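Local structure of cytochrome c (Rhodothermus marinus, 3CP5) at residues A[28-41]-A[108-122]. The protein binds a single covalently attached heme c and probably serves as an electron carrier, shuttling electrons between redox partners. Sequence-based numbering, arbitrary orientation.
Sequences QIDAALAQQGEQLF and EQARAILEYLRQVAE
Gly37 and Ile113 bring helices 31-44 and 107-123 within 3.9 Å, CA to CA, where their axes cross at -103°, nearly at right angles, as the N- and C-terminal helices do in class I cytochromes c, although helix 10-17 comes earlier here. A CB on Gly37 would point toward Ala112 O and Tyr116 CB; with none, its CA makes a CA-H...O contact with Ala112 O (3.3 Å). Knobs-into-holes packing flanks this point. Leu33 fits among Glu108, Arg111, Ala112 and Glu115, while the methyl of Ala112 enters the gap between Leu33, Gln36, Gly37 and Leu40. Leu40 CB rests on Ile113 CG1 (3.6 Å). Tyr116, with CG anti to the backbone N (chi1 173°), lays its ring along helix 31-44: Glu38 CA makes a CH-pi contact over one face, 3.7 Å from the ring centroid, and Val120 CG1 covers the other. Tyr116 CE2 in turn lies over a face of Phe41, 3.7 Å from its CG, the ring planes inclined at 51°. Gln36 NE2 donates to the syn lone pair of Glu108 OE1, amide and carboxylate nearly coplanar.

Where helix 31-44 begins, Asp30 N donates an almost straight bond to the anti lone pair of Glu115 OE1, 2.8 Å away, and the Asp30 side chain caps Leu33 N. Glu115 OE2 is gripped from opposite faces of the carboxylate by Arg111 NH1 (2.8 Å) and Arg118 NH1 (3.0 Å), salt bridges that fix the group's rotation. An alanine at Glu115 is likely to leave both guanidinium groups without their shared anion and Asp30 N without its acceptor. Ile29 CG1 packs over the Arg118 guanidinium, and Arg111 NH2 also bonds Ser24 O, tying in the loop that leads into helix 31-44.

Ile113 also touches the heme and Met76 of helix 69-77, Phe41 lies beside heme-binding Cys45 and His49, and Leu117 packs on helix 63-66.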
# COMPACT_ATOMS: atom_id res chain seq x y z
N GLN A 28 -5.07 8.50 16.56
CA GLN A 28 -4.61 7.16 16.79
C GLN A 28 -5.26 6.25 15.78
O GLN A 28 -6.26 6.59 15.15
CB GLN A 28 -4.93 6.67 18.16
CG GLN A 28 -6.19 7.14 18.81
CD GLN A 28 -5.86 7.48 20.25
OE1 GLN A 28 -6.27 8.50 20.78
NE2 GLN A 28 -5.13 6.56 20.86
N ILE A 29 -4.64 5.09 15.69
CA ILE A 29 -5.23 4.06 14.88
C ILE A 29 -6.64 3.71 15.34
O ILE A 29 -6.87 3.57 16.53
CB ILE A 29 -4.32 2.84 14.91
CG1 ILE A 29 -3.05 3.14 14.09
CG2 ILE A 29 -4.99 1.56 14.40
CD1 ILE A 29 -1.88 2.30 14.48
N ASP A 30 -7.55 3.56 14.37
CA ASP A 30 -8.93 3.10 14.59
C ASP A 30 -8.86 1.59 14.56
O ASP A 30 -8.68 0.92 13.56
CB ASP A 30 -9.81 3.69 13.52
CG ASP A 30 -11.22 3.24 13.54
OD1 ASP A 30 -11.54 2.14 14.03
OD2 ASP A 30 -12.10 3.98 13.00
N ALA A 31 -8.96 0.94 15.71
CA ALA A 31 -8.67 -0.49 15.82
C ALA A 31 -9.64 -1.32 15.01
O ALA A 31 -9.28 -2.34 14.40
CB ALA A 31 -8.63 -0.90 17.28
N ALA A 32 -10.92 -0.94 14.96
CA ALA A 32 -11.86 -1.72 14.14
C ALA A 32 -11.53 -1.59 12.66
O ALA A 32 -11.67 -2.54 11.87
CB ALA A 32 -13.28 -1.25 14.34
N LEU A 33 -11.06 -0.43 12.20
CA LEU A 33 -10.67 -0.23 10.80
C LEU A 33 -9.43 -1.02 10.45
O LEU A 33 -9.36 -1.71 9.44
CB LEU A 33 -10.43 1.24 10.55
CG LEU A 33 -10.12 1.64 9.11
CD1 LEU A 33 -11.19 1.27 8.10
CD2 LEU A 33 -9.78 3.11 9.10
N ALA A 34 -8.50 -1.09 11.41
CA ALA A 34 -7.31 -1.93 11.25
C ALA A 34 -7.63 -3.43 11.18
O ALA A 34 -7.02 -4.15 10.42
CB ALA A 34 -6.31 -1.66 12.36
N GLN A 35 -8.60 -3.89 11.96
CA GLN A 35 -9.03 -5.28 11.91
C GLN A 35 -9.65 -5.59 10.56
O GLN A 35 -9.38 -6.64 9.98
CB GLN A 35 -10.00 -5.61 13.06
CG GLN A 35 -10.46 -7.06 13.11
CD GLN A 35 -9.20 -7.95 13.04
OE1 GLN A 35 -8.43 -7.98 14.01
NE2 GLN A 35 -9.00 -8.60 11.91
N GLN A 36 -10.50 -4.72 10.04
CA GLN A 36 -11.06 -4.89 8.69
C GLN A 36 -9.90 -4.97 7.72
O GLN A 36 -9.85 -5.87 6.83
CB GLN A 36 -11.98 -3.73 8.32
CG GLN A 36 -12.63 -3.93 6.96
CD GLN A 36 -13.28 -2.73 6.31
OE1 GLN A 36 -13.16 -1.57 6.73
NE2 GLN A 36 -14.04 -2.97 5.22
N GLY A 37 -8.94 -4.10 7.83
CA GLY A 37 -7.73 -4.10 7.01
C GLY A 37 -6.92 -5.39 7.04
O GLY A 37 -6.41 -5.84 6.03
N GLU A 38 -6.84 -5.99 8.22
CA GLU A 38 -6.15 -7.27 8.36
C GLU A 38 -6.81 -8.37 7.52
O GLU A 38 -6.17 -9.16 6.82
CB GLU A 38 -6.09 -7.67 9.82
CG GLU A 38 -5.38 -8.95 10.17
CD GLU A 38 -5.20 -9.21 11.65
OE1 GLU A 38 -5.60 -8.40 12.50
OE2 GLU A 38 -4.63 -10.28 11.96
N GLN A 39 -8.14 -8.44 7.63
CA GLN A 39 -8.92 -9.40 6.86
C GLN A 39 -8.72 -9.14 5.38
O GLN A 39 -8.54 -10.08 4.59
CB GLN A 39 -10.39 -9.30 7.21
CG GLN A 39 -10.69 -9.66 8.66
CD GLN A 39 -12.14 -9.33 9.00
OE1 GLN A 39 -12.83 -8.59 8.29
NE2 GLN A 39 -12.58 -9.91 10.09
N LEU A 40 -8.76 -7.90 4.96
CA LEU A 40 -8.63 -7.59 3.53
C LEU A 40 -7.21 -7.85 3.04
O LEU A 40 -7.04 -8.33 1.93
CB LEU A 40 -8.96 -6.10 3.34
CG LEU A 40 -10.42 -5.73 3.36
CD1 LEU A 40 -10.58 -4.22 3.52
CD2 LEU A 40 -11.21 -6.26 2.19
N PHE A 41 -6.21 -7.67 3.88
CA PHE A 41 -4.84 -7.95 3.51
C PHE A 41 -4.66 -9.46 3.27
O PHE A 41 -4.02 -9.87 2.31
CB PHE A 41 -3.89 -7.42 4.59
CG PHE A 41 -2.41 -7.52 4.26
CD1 PHE A 41 -1.73 -6.49 3.65
CD2 PHE A 41 -1.71 -8.68 4.58
CE1 PHE A 41 -0.40 -6.55 3.35
CE2 PHE A 41 -0.39 -8.75 4.26
CZ PHE A 41 0.27 -7.72 3.64
N GLU A 108 -12.41 2.68 0.09
CA GLU A 108 -12.58 2.32 1.51
C GLU A 108 -11.83 1.05 1.89
O GLU A 108 -11.30 0.98 2.95
CB GLU A 108 -14.04 2.16 1.98
CG GLU A 108 -14.15 2.07 3.53
CD GLU A 108 -13.86 0.72 4.20
OE1 GLU A 108 -13.92 -0.34 3.57
OE2 GLU A 108 -13.62 0.78 5.43
N GLN A 109 -11.79 0.06 0.97
CA GLN A 109 -11.01 -1.13 1.23
C GLN A 109 -9.54 -0.78 1.37
O GLN A 109 -8.87 -1.24 2.29
CB GLN A 109 -11.15 -2.17 0.13
CG GLN A 109 -12.54 -2.83 0.08
CD GLN A 109 -12.61 -3.65 -1.19
OE1 GLN A 109 -12.56 -3.08 -2.29
NE2 GLN A 109 -12.65 -4.99 -1.07
N ALA A 110 -9.04 0.05 0.44
CA ALA A 110 -7.63 0.42 0.50
C ALA A 110 -7.34 1.21 1.77
O ALA A 110 -6.29 1.03 2.42
CB ALA A 110 -7.24 1.20 -0.76
N ARG A 111 -8.25 2.09 2.20
CA ARG A 111 -8.01 2.88 3.42
C ARG A 111 -7.97 1.99 4.65
O ARG A 111 -7.18 2.23 5.58
CB ARG A 111 -9.08 3.96 3.47
CG ARG A 111 -8.97 4.88 4.70
CD ARG A 111 -7.63 5.62 4.69
NE ARG A 111 -7.42 6.39 5.91
CZ ARG A 111 -6.92 5.90 7.06
NH1 ARG A 111 -6.54 4.64 7.21
NH2 ARG A 111 -6.79 6.74 8.08
N ALA A 112 -8.78 0.92 4.70
CA ALA A 112 -8.72 -0.06 5.79
C ALA A 112 -7.39 -0.80 5.82
O ALA A 112 -6.76 -0.97 6.85
CB ALA A 112 -9.92 -1.02 5.69
N ILE A 113 -6.92 -1.24 4.63
CA ILE A 113 -5.63 -1.90 4.53
C ILE A 113 -4.53 -0.96 4.99
O ILE A 113 -3.61 -1.37 5.72
CB ILE A 113 -5.38 -2.47 3.11
CG1 ILE A 113 -6.40 -3.56 2.78
CG2 ILE A 113 -3.97 -2.98 2.96
CD1 ILE A 113 -6.39 -4.03 1.35
N LEU A 114 -4.61 0.33 4.63
CA LEU A 114 -3.60 1.29 5.11
C LEU A 114 -3.60 1.39 6.63
O LEU A 114 -2.52 1.39 7.23
CB LEU A 114 -3.87 2.67 4.51
CG LEU A 114 -2.99 3.83 4.97
CD1 LEU A 114 -1.54 3.58 4.56
CD2 LEU A 114 -3.44 5.19 4.54
N GLU A 115 -4.75 1.35 7.25
CA GLU A 115 -4.87 1.35 8.70
C GLU A 115 -4.20 0.12 9.33
O GLU A 115 -3.48 0.22 10.35
CB GLU A 115 -6.32 1.46 9.18
CG GLU A 115 -6.39 2.03 10.57
CD GLU A 115 -6.22 3.52 10.71
OE1 GLU A 115 -6.68 4.05 11.75
OE2 GLU A 115 -5.68 4.16 9.79
N TYR A 116 -4.40 -1.05 8.73
CA TYR A 116 -3.71 -2.25 9.13
C TYR A 116 -2.20 -2.11 9.01
O TYR A 116 -1.43 -2.48 9.91
CB TYR A 116 -4.22 -3.45 8.34
CG TYR A 116 -3.42 -4.72 8.57
CD1 TYR A 116 -3.40 -5.34 9.80
CD2 TYR A 116 -2.69 -5.33 7.58
CE1 TYR A 116 -2.68 -6.52 10.02
CE2 TYR A 116 -1.97 -6.48 7.77
CZ TYR A 116 -1.97 -7.09 8.99
OH TYR A 116 -1.25 -8.23 9.21
N LEU A 117 -1.72 -1.56 7.91
CA LEU A 117 -0.29 -1.32 7.72
C LEU A 117 0.30 -0.35 8.74
O LEU A 117 1.40 -0.53 9.24
CB LEU A 117 0.01 -0.91 6.28
CG LEU A 117 -0.25 -1.97 5.21
CD1 LEU A 117 -0.18 -1.35 3.82
CD2 LEU A 117 0.74 -3.10 5.30
N ARG A 118 -0.43 0.68 9.17
CA ARG A 118 -0.02 1.56 10.27
C ARG A 118 0.10 0.76 11.57
O ARG A 118 1.03 0.93 12.35
CB ARG A 118 -1.01 2.72 10.45
CG ARG A 118 -1.10 3.67 9.26
CD ARG A 118 -2.17 4.74 9.45
NE ARG A 118 -1.88 5.70 10.51
CZ ARG A 118 -2.67 6.28 11.38
NH1 ARG A 118 -3.98 6.05 11.47
NH2 ARG A 118 -2.22 7.15 12.26
N GLN A 119 -0.84 -0.16 11.80
CA GLN A 119 -0.81 -0.98 12.97
C GLN A 119 0.35 -1.95 13.04
O GLN A 119 1.01 -2.07 14.08
CB GLN A 119 -2.13 -1.77 13.11
CG GLN A 119 -2.21 -2.57 14.43
CD GLN A 119 -2.26 -1.68 15.64
OE1 GLN A 119 -3.19 -0.88 15.79
NE2 GLN A 119 -1.29 -1.81 16.53
N VAL A 120 0.64 -2.66 11.97
CA VAL A 120 1.75 -3.60 12.01
C VAL A 120 3.09 -2.90 12.14
O VAL A 120 4.00 -3.48 12.73
CB VAL A 120 1.74 -4.57 10.82
CG1 VAL A 120 0.45 -5.38 10.76
CG2 VAL A 120 1.92 -3.88 9.50
N ALA A 121 3.22 -1.66 11.67
CA ALA A 121 4.44 -0.87 11.89
C ALA A 121 4.61 -0.57 13.36
O ALA A 121 5.70 -0.54 13.85
CB ALA A 121 4.42 0.42 11.06
N GLU A 122 3.53 -0.40 14.12
CA GLU A 122 3.61 -0.22 15.58
C GLU A 122 3.90 -1.51 16.35
O GLU A 122 4.57 -1.50 17.39
CB GLU A 122 2.30 0.35 16.12
CG GLU A 122 1.93 1.74 15.65
CD GLU A 122 2.83 2.85 16.15
OE1 GLU A 122 4.07 2.79 15.96
OE2 GLU A 122 2.32 3.82 16.72